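Local coordinates for putative uncharacterized protein (Chaetomium thermophilum, PDB 5T8V) that probably helps load cohesin onto chromatin, the chain described here being the HEAT-repeat C-terminal portion of the loader subunit Scc2, at residues A[89-92]-A[93-97]; A[1128-1131]-A[1132-1136]; A[1275-1278]-A[1279-1283]. All blocks are in the same frame, centred on the assembly; numbering follows the deposited sequence.

The three contacts are all local, each within one helix of a predominantly helical HEAT-repeat chain, and they follow one another in series. Interaction 1 lies on helix 81-96, near the amino-terminal end of the fragment. Interactions 2 and 3 lie on helices 1115-1133 and 1271-1284, both in the Sister chromatid cohesion C-terminus region. The centres of interactions 1 and 2 are about 119 Å apart and those of 1 and 3 about 103 Å, on opposite sides of the chain's centre. Interactions 2 and 3 are neighbours, centres about 26 Å apart, yet do not touch. Interaction 1 and the pair 2 and 3 thus lie in distant parts of an elongated scaffold.

Interaction 1: residues A[89-92]-A[93-97]; sequences LCDS and ALRQT
Asp91 turns CG away from its backbone N (chi1 -170°), while Arg95 starts with CG beside its own N and bends at chi3 (-73°), and these two turns bring carboxylate and guanidinium together one helical turn apart. The result is an i to i+4 salt bridge near the C-terminal end of helix 81-96, in the amino-terminal part of this HEAT-repeat fragment. Arg95 NE donates to Asp91 OD2 at 2.7 Å, reaching the oxygen nearly along its C-O axis. The acceptor is tilted out of the guanidinium plane, and the two flat groups stand 48° apart, a single-point grip and not a flat, two-pronged pairing. Asp91 OD1 makes a weak hydrogen bond to Gln154 of helix 149-172, which probably helps to fix the carboxylate's rotation.

The bent arginine lies back over its own helix. Its CG comes to 3.3 Å from Asp91 O, and one face of the guanidinium is covered toward its rim by Ser92, with NH2 3.4 Å from Ser92 CA. Ser92 OG is hydrogen-bonded to Arg88 O; Arg95 NH2 lies 3.0 Å from Ser92 OG, but at too poor an angle for a bond. Underneath, Arg95 N donates to Asp91 O at 2.9 Å. On other flanks Ala93 packs on Ala129 of helix 120-136 and Leu94 on Leu158 of helix 149-172, the methyl CD1 of Leu94 lying 3.6 Å from Cys90 O.

Interaction 2: residues A[1128-1131]-A[1132-1136]; sequences DITR and IATST
Thr1130 O receives two donors from one residue: Thr1134 N at 2.9 Å, and the hydroxyl Thr1134 OG1 at 3.0 Å. The amide comes in nearly straight in line with the carbonyl, whereas the hydroxyl approaches from above the carbonyl plane, 44° out of it. That hydroxyl can fold back because chi1 of Thr1134 (63°) sets OG1 between the backbone N and the carbonyl carbon. Thr1134 N also reaches Arg1131 O at 3.2 Å, again from above the carbonyl plane. Ser1135 OG turns back to Arg1131 O as well, although the modelled distance is too short to be trusted.

This pair of bonds to Thr1130 O lies at the C-terminal end of helix 1115-1133, in the Sister chromatid cohesion C-terminus region of the HEAT-repeat fold. Thr1134 is the first residue to leave helical geometry, so its hydroxyl supplements the backbone bonds where the regular pattern stops.

Beside this end, Arg1131 bends at chi3 and lays one face of its guanidinium over Ile1132, with NH2 3.6 Å from Ile1132 CG1. The same NH2 has a long, weak ion pair with Glu1068 of helix 1065-1086. Further out, Ile1132 is packed against Phe1060 of helix 1050-1062 and Ala1144 of helix 1139-1154, and Thr1130 OG1 is hydrogen-bonded to Leu1126 O one turn earlier.

Interaction 3: residues A[1275-1278]-A[1279-1283]; sequences YSRF and IIENL
Tyr1275 and Phe1278 both swing their rings anti to the backbone N, and Ile1279 meets both. With chi1 at 63°, Ile1279 places CG1 between its backbone N and carbonyl carbon. Its CG2 comes to 3.8 Å from Tyr1275 CE1 and also touches the CD2 side of the Phe1278 ring, whereas CD1 sits over one face of the tyrosine ring, toward the rim. Farther along, the amide of Asn1282 stands almost upright on Phe1278, amide and ring planes 77° apart, with ND2 3.7 Å above the plane of the Phe1278 ring and over its centre. The same ND2 makes a weak, bent hydrogen bond to Phe1278 O, and Asn1282 OD1 is taken by the backbone N of Leu1230, so both ends of the amide are held.

On another flank Arg1277 stays extended from CG to NE and crosses Glu1281, whose own chain is extended beyond CG. Arg1277 NE donates weakly to Glu1281 OE2 at 3.3 Å in a salt bridge, the carboxylate also resting on the aliphatic part, with OE1 3.5 Å from Arg1277 CG. OE1 accepts a hydrogen bond from the backbone N of Gly1220, and Arg1277 NH2 is bound to Asn1429 OD1 of helix 1422-1431. An alanine in place of Arg1277 removes the guanidinium, which would probably leave Glu1281 OE2 with little more than a long, weak ion pair to Arg1219, and Asn1429 without this donor.

Tyr1275 OH bonds Gln1255, and Phe1208 of helix 1200-1213 meets both aromatic rings. This is the packing of a buried helix, 1271-1284, within an alpha-helical solenoid: one flank largely apolar against helix 1200-1213, another joined to helix 1422-1431 by polar bonds and packing on Ile1428, in the C-terminal region of the Scc2 HEAT-repeat fold.

Interaction 1: residues A[89-92]-A[93-97]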
loop_
_atom_site.group_PDB
_atom_site.type_symbol
_atom_site.label_atom_id
_atom_site.label_comp_id
_atom_site.label_asym_id
_atom_site.label_seq_id
_atom_site.Cartn_x
_atom_site.Cartn_y
_atom_site.Cartn_z
ATOM N N LEU A 89 -72.255 -12.954 18.605
ATOM C CA LEU A 89 -71.944 -11.763 19.388
ATOM C C LEU A 89 -70.693 -11.076 18.854
ATOM O O LEU A 89 -70.659 -9.845 18.710
ATOM C CB LEU A 89 -71.762 -12.135 20.859
ATOM C CG LEU A 89 -72.948 -12.819 21.543
ATOM C CD1 LEU A 89 -72.582 -13.207 22.968
ATOM C CD2 LEU A 89 -74.185 -11.930 21.535
ATOM N N CYS A 90 -69.656 -11.859 18.550
ATOM C CA CYS A 90 -68.464 -11.296 17.928
ATOM C C CYS A 90 -68.819 -10.582 16.629
ATOM O O CYS A 90 -68.372 -9.456 16.381
ATOM C CB CYS A 90 -67.434 -12.398 17.673
ATOM S SG CYS A 90 -66.734 -13.142 19.167
ATOM N N ASP A 91 -69.634 -11.222 15.786
ATOM C CA ASP A 91 -69.993 -10.612 14.513
ATOM C C ASP A 91 -70.757 -9.311 14.719
ATOM O O ASP A 91 -70.655 -8.396 13.895
ATOM C CB ASP A 91 -70.817 -11.587 13.674
ATOM C CG ASP A 91 -71.019 -11.103 12.252
ATOM O OD1 ASP A 91 -70.133 -11.355 11.407
ATOM O OD2 ASP A 91 -72.058 -10.465 11.979
ATOM N N SER A 92 -71.524 -9.208 15.804
ATOM C CA SER A 92 -72.211 -7.960 16.111
ATOM C C SER A 92 -71.214 -6.878 16.506
ATOM O O SER A 92 -71.267 -5.751 15.996
ATOM C CB SER A 92 -73.233 -8.186 17.226
ATOM O OG SER A 92 -74.223 -9.122 16.832
ATOM N N ALA A 93 -70.289 -7.206 17.413
ATOM C CA ALA A 93 -69.272 -6.236 17.806
ATOM C C ALA A 93 -68.446 -5.776 16.612
ATOM O O ALA A 93 -67.999 -4.624 16.571
ATOM C CB ALA A 93 -68.362 -6.831 18.879
ATOM N N LEU A 94 -68.236 -6.654 15.630
ATOM C CA LEU A 94 -67.442 -6.288 14.463
ATOM C C LEU A 94 -68.252 -5.463 13.469
ATOM O O LEU A 94 -67.732 -4.501 12.892
ATOM C CB LEU A 94 -66.893 -7.548 13.796
ATOM C CG LEU A 94 -65.727 -8.180 14.556
ATOM C CD1 LEU A 94 -65.532 -9.639 14.167
ATOM C CD2 LEU A 94 -64.465 -7.380 14.300
ATOM N N ARG A 95 -69.519 -5.822 13.254
ATOM C CA ARG A 95 -70.376 -5.017 12.391
ATOM C C ARG A 95 -70.593 -3.626 12.968
ATOM O O ARG A 95 -70.834 -2.674 12.219
ATOM C CB ARG A 95 -71.720 -5.718 12.177
ATOM C CG ARG A 95 -71.667 -6.888 11.199
ATOM C CD ARG A 95 -73.054 -7.439 10.889
ATOM N NE ARG A 95 -73.616 -8.203 12.003
ATOM C CZ ARG A 95 -74.377 -7.694 12.972
ATOM N NH1 ARG A 95 -74.687 -6.403 12.987
ATOM N NH2 ARG A 95 -74.830 -8.486 13.936
ATOM N N GLN A 96 -70.514 -3.483 14.292
ATOM C CA GLN A 96 -70.690 -2.170 14.902
ATOM C C GLN A 96 -69.665 -1.175 14.370
ATOM O O GLN A 96 -70.009 -0.042 14.014
ATOM C CB GLN A 96 -70.589 -2.284 16.425
ATOM C CG GLN A 96 -70.677 -0.953 17.164
ATOM C CD GLN A 96 -71.999 -0.244 16.943
ATOM O OE1 GLN A 96 -72.983 -0.854 16.521
ATOM N NE2 GLN A 96 -72.029 1.052 17.230
ATOM N N THR A 97 -68.397 -1.584 14.301
ATOM C CA THR A 97 -67.299 -0.685 13.963
ATOM C C THR A 97 -66.757 -0.918 12.556
ATOM O O THR A 97 -65.641 -0.489 12.250
ATOM C CB THR A 97 -66.168 -0.830 14.984
ATOM O OG1 THR A 97 -65.679 -2.176 14.970
ATOM C CG2 THR A 97 -66.656 -0.487 16.385
#

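Interaction 2: residues A[1128-1131]-A[1132-1136]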
loop_
_atom_site.group_PDB
_atom_site.type_symbol
_atom_site.label_atom_id
_atom_site.label_comp_id
_atom_site.label_asym_id
_atom_site.label_seq_id
_atom_site.Cartn_x
_atom_site.Cartn_y
_atom_site.Cartn_z
ATOM N N ASP A 1128 44.272 17.239 -28.352
ATOM C CA ASP A 1128 44.741 16.006 -27.731
ATOM C C ASP A 1128 43.809 15.564 -26.609
ATOM O O ASP A 1128 43.421 14.390 -26.537
ATOM C CB ASP A 1128 46.162 16.195 -27.204
ATOM C CG ASP A 1128 47.133 16.609 -28.289
ATOM O OD1 ASP A 1128 47.682 15.713 -28.965
ATOM O OD2 ASP A 1128 47.343 17.827 -28.470
ATOM N N ILE A 1129 43.431 16.491 -25.726
ATOM C CA ILE A 1129 42.560 16.114 -24.616
ATOM C C ILE A 1129 41.228 15.606 -25.150
ATOM O O ILE A 1129 40.662 14.634 -24.632
ATOM C CB ILE A 1129 42.364 17.289 -23.640
ATOM C CG1 ILE A 1129 43.703 17.930 -23.255
ATOM C CG2 ILE A 1129 41.701 16.785 -22.369
ATOM C CD1 ILE A 1129 43.558 19.267 -22.561
ATOM N N THR A 1130 40.713 16.246 -26.201
ATOM C CA THR A 1130 39.506 15.752 -26.858
ATOM C C THR A 1130 39.707 14.324 -27.352
ATOM O O THR A 1130 38.877 13.445 -27.097
ATOM C CB THR A 1130 39.125 16.674 -28.020
ATOM O OG1 THR A 1130 38.842 17.989 -27.523
ATOM C CG2 THR A 1130 37.897 16.143 -28.763
ATOM N N ARG A 1131 40.809 14.077 -28.065
ATOM C CA ARG A 1131 41.095 12.730 -28.550
ATOM C C ARG A 1131 41.036 11.716 -27.415
ATOM O O ARG A 1131 40.372 10.680 -27.526
ATOM C CB ARG A 1131 42.465 12.693 -29.227
ATOM C CG ARG A 1131 42.866 11.312 -29.742
ATOM C CD ARG A 1131 44.297 11.289 -30.246
ATOM N NE ARG A 1131 45.244 11.722 -29.221
ATOM C CZ ARG A 1131 45.617 10.984 -28.178
ATOM N NH1 ARG A 1131 45.118 9.765 -28.005
ATOM N NH2 ARG A 1131 46.486 11.468 -27.301
ATOM N N ILE A 1132 41.731 11.997 -26.311
ATOM C CA ILE A 1132 41.728 11.065 -25.185
ATOM C C ILE A 1132 40.312 10.879 -24.654
ATOM O O ILE A 1132 39.926 9.776 -24.244
ATOM C CB ILE A 1132 42.689 11.551 -24.084
ATOM C CG1 ILE A 1132 44.131 11.538 -24.599
ATOM C CG2 ILE A 1132 42.569 10.675 -22.836
ATOM C CD1 ILE A 1132 45.129 12.199 -23.669
ATOM N N ALA A 1133 39.513 11.949 -24.657
ATOM C CA ALA A 1133 38.179 11.873 -24.071
ATOM C C ALA A 1133 37.221 11.053 -24.927
ATOM O O ALA A 1133 36.302 10.423 -24.390
ATOM C CB ALA A 1133 37.622 13.280 -23.861
ATOM N N THR A 1134 37.414 11.037 -26.246
ATOM C CA THR A 1134 36.461 10.427 -27.164
ATOM C C THR A 1134 37.008 9.170 -27.838
ATOM O O THR A 1134 36.451 8.722 -28.844
ATOM C CB THR A 1134 36.031 11.440 -28.226
ATOM O OG1 THR A 1134 37.167 11.826 -29.013
ATOM C CG2 THR A 1134 35.426 12.677 -27.573
ATOM N N SER A 1135 38.078 8.587 -27.299
ATOM C CA SER A 1135 38.684 7.399 -27.888
ATOM C C SER A 1135 38.372 6.121 -27.125
ATOM O O SER A 1135 38.354 5.044 -27.730
ATOM C CB SER A 1135 40.205 7.567 -27.969
ATOM O OG SER A 1135 40.553 8.626 -28.843
ATOM N N THR A 1136 38.129 6.209 -25.820
ATOM C CA THR A 1136 37.821 5.045 -25.006
ATOM C C THR A 1136 36.692 5.394 -24.048
ATOM O O THR A 1136 36.257 6.545 -23.954
ATOM C CB THR A 1136 39.050 4.554 -24.227
ATOM O OG1 THR A 1136 39.713 5.667 -23.617
ATOM C CG2 THR A 1136 40.013 3.825 -25.150
#

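Interaction 3: residues A[1275-1278]-A[1279-1283]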
loop_
_atom_site.group_PDB
_atom_site.type_symbol
_atom_site.label_atom_id
_atom_site.label_comp_id
_atom_site.label_asym_id
_atom_site.label_seq_id
_atom_site.Cartn_x
_atom_site.Cartn_y
_atom_site.Cartn_z
ATOM N N TYR A 1275 23.575 3.612 -40.560
ATOM C CA TYR A 1275 23.212 4.905 -39.983
ATOM C C TYR A 1275 21.699 5.112 -40.008
ATOM O O TYR A 1275 21.087 5.471 -38.990
ATOM C CB TYR A 1275 23.938 6.011 -40.754
ATOM C CG TYR A 1275 23.672 7.420 -40.280
ATOM C CD1 TYR A 1275 23.759 7.753 -38.935
ATOM C CD2 TYR A 1275 23.364 8.426 -41.186
ATOM C CE1 TYR A 1275 23.524 9.046 -38.504
ATOM C CE2 TYR A 1275 23.128 9.720 -40.766
ATOM C CZ TYR A 1275 23.210 10.026 -39.424
ATOM O OH TYR A 1275 22.977 11.316 -39.003
ATOM N N SER A 1276 21.078 4.877 -41.166
ATOM C CA SER A 1276 19.630 5.014 -41.284
ATOM C C SER A 1276 18.915 4.171 -40.237
ATOM O O SER A 1276 18.031 4.660 -39.525
ATOM C CB SER A 1276 19.183 4.617 -42.691
ATOM O OG SER A 1276 19.749 5.476 -43.668
ATOM N N ARG A 1277 19.287 2.894 -40.129
ATOM C CA ARG A 1277 18.729 2.045 -39.083
ATOM C C ARG A 1277 18.922 2.681 -37.713
ATOM O O ARG A 1277 17.991 2.734 -36.896
ATOM C CB ARG A 1277 19.384 0.665 -39.126
ATOM C CG ARG A 1277 18.865 -0.289 -38.060
ATOM C CD ARG A 1277 19.595 -1.617 -38.091
ATOM N NE ARG A 1277 18.882 -2.635 -37.325
ATOM C CZ ARG A 1277 19.221 -3.919 -37.283
ATOM N NH1 ARG A 1277 20.272 -4.359 -37.964
ATOM N NH2 ARG A 1277 18.503 -4.768 -36.560
ATOM N N PHE A 1278 20.134 3.173 -37.446
ATOM C CA PHE A 1278 20.415 3.768 -36.146
ATOM C C PHE A 1278 19.428 4.880 -35.818
ATOM O O PHE A 1278 18.962 4.983 -34.677
ATOM C CB PHE A 1278 21.847 4.304 -36.097
ATOM C CG PHE A 1278 22.123 5.171 -34.900
ATOM C CD1 PHE A 1278 22.336 4.608 -33.655
ATOM C CD2 PHE A 1278 22.162 6.550 -35.019
ATOM C CE1 PHE A 1278 22.584 5.404 -32.551
ATOM C CE2 PHE A 1278 22.409 7.349 -33.923
ATOM C CZ PHE A 1278 22.621 6.776 -32.687
ATOM N N ILE A 1279 19.087 5.721 -36.800
ATOM C CA ILE A 1279 18.263 6.893 -36.509
ATOM C C ILE A 1279 16.778 6.666 -36.776
ATOM O O ILE A 1279 15.976 7.567 -36.502
ATOM C CB ILE A 1279 18.754 8.145 -37.267
ATOM C CG1 ILE A 1279 18.660 7.963 -38.783
ATOM C CG2 ILE A 1279 20.183 8.475 -36.854
ATOM C CD1 ILE A 1279 19.014 9.229 -39.554
ATOM N N ILE A 1280 16.381 5.503 -37.289
ATOM C CA ILE A 1280 14.956 5.161 -37.308
ATOM C C ILE A 1280 14.570 4.395 -36.048
ATOM O O ILE A 1280 13.481 4.597 -35.497
ATOM C CB ILE A 1280 14.581 4.373 -38.584
ATOM C CG1 ILE A 1280 15.268 3.008 -38.620
ATOM C CG2 ILE A 1280 14.908 5.176 -39.834
ATOM C CD1 ILE A 1280 14.370 1.868 -38.183
ATOM N N GLU A 1281 15.464 3.525 -35.567
ATOM C CA GLU A 1281 15.220 2.864 -34.291
ATOM C C GLU A 1281 15.076 3.880 -33.163
ATOM O O GLU A 1281 14.427 3.594 -32.149
ATOM C CB GLU A 1281 16.347 1.878 -33.991
ATOM C CG GLU A 1281 16.366 0.667 -34.907
ATOM C CD GLU A 1281 17.586 -0.210 -34.692
ATOM O OE1 GLU A 1281 18.703 0.335 -34.583
ATOM O OE2 GLU A 1281 17.426 -1.446 -34.628
ATOM N N ASN A 1282 15.669 5.068 -33.319
ATOM C CA ASN A 1282 15.419 6.147 -32.368
ATOM C C ASN A 1282 14.020 6.721 -32.548
ATOM O O ASN A 1282 13.352 7.063 -31.566
ATOM C CB ASN A 1282 16.464 7.254 -32.528
ATOM C CG ASN A 1282 17.787 6.913 -31.871
ATOM O OD1 ASN A 1282 17.908 6.933 -30.648
ATOM N ND2 ASN A 1282 18.793 6.617 -32.684
ATOM N N LEU A 1283 13.560 6.839 -33.796
ATOM C CA LEU A 1283 12.228 7.383 -34.040
ATOM C C LEU A 1283 11.151 6.484 -33.450
ATOM O O LEU A 1283 10.121 6.971 -32.970
ATOM C CB LEU A 1283 11.999 7.569 -35.539
ATOM C CG LEU A 1283 12.926 8.557 -36.249
ATOM C CD1 LEU A 1283 12.713 8.494 -37.754
ATOM C CD2 LEU A 1283 12.717 9.973 -35.734
#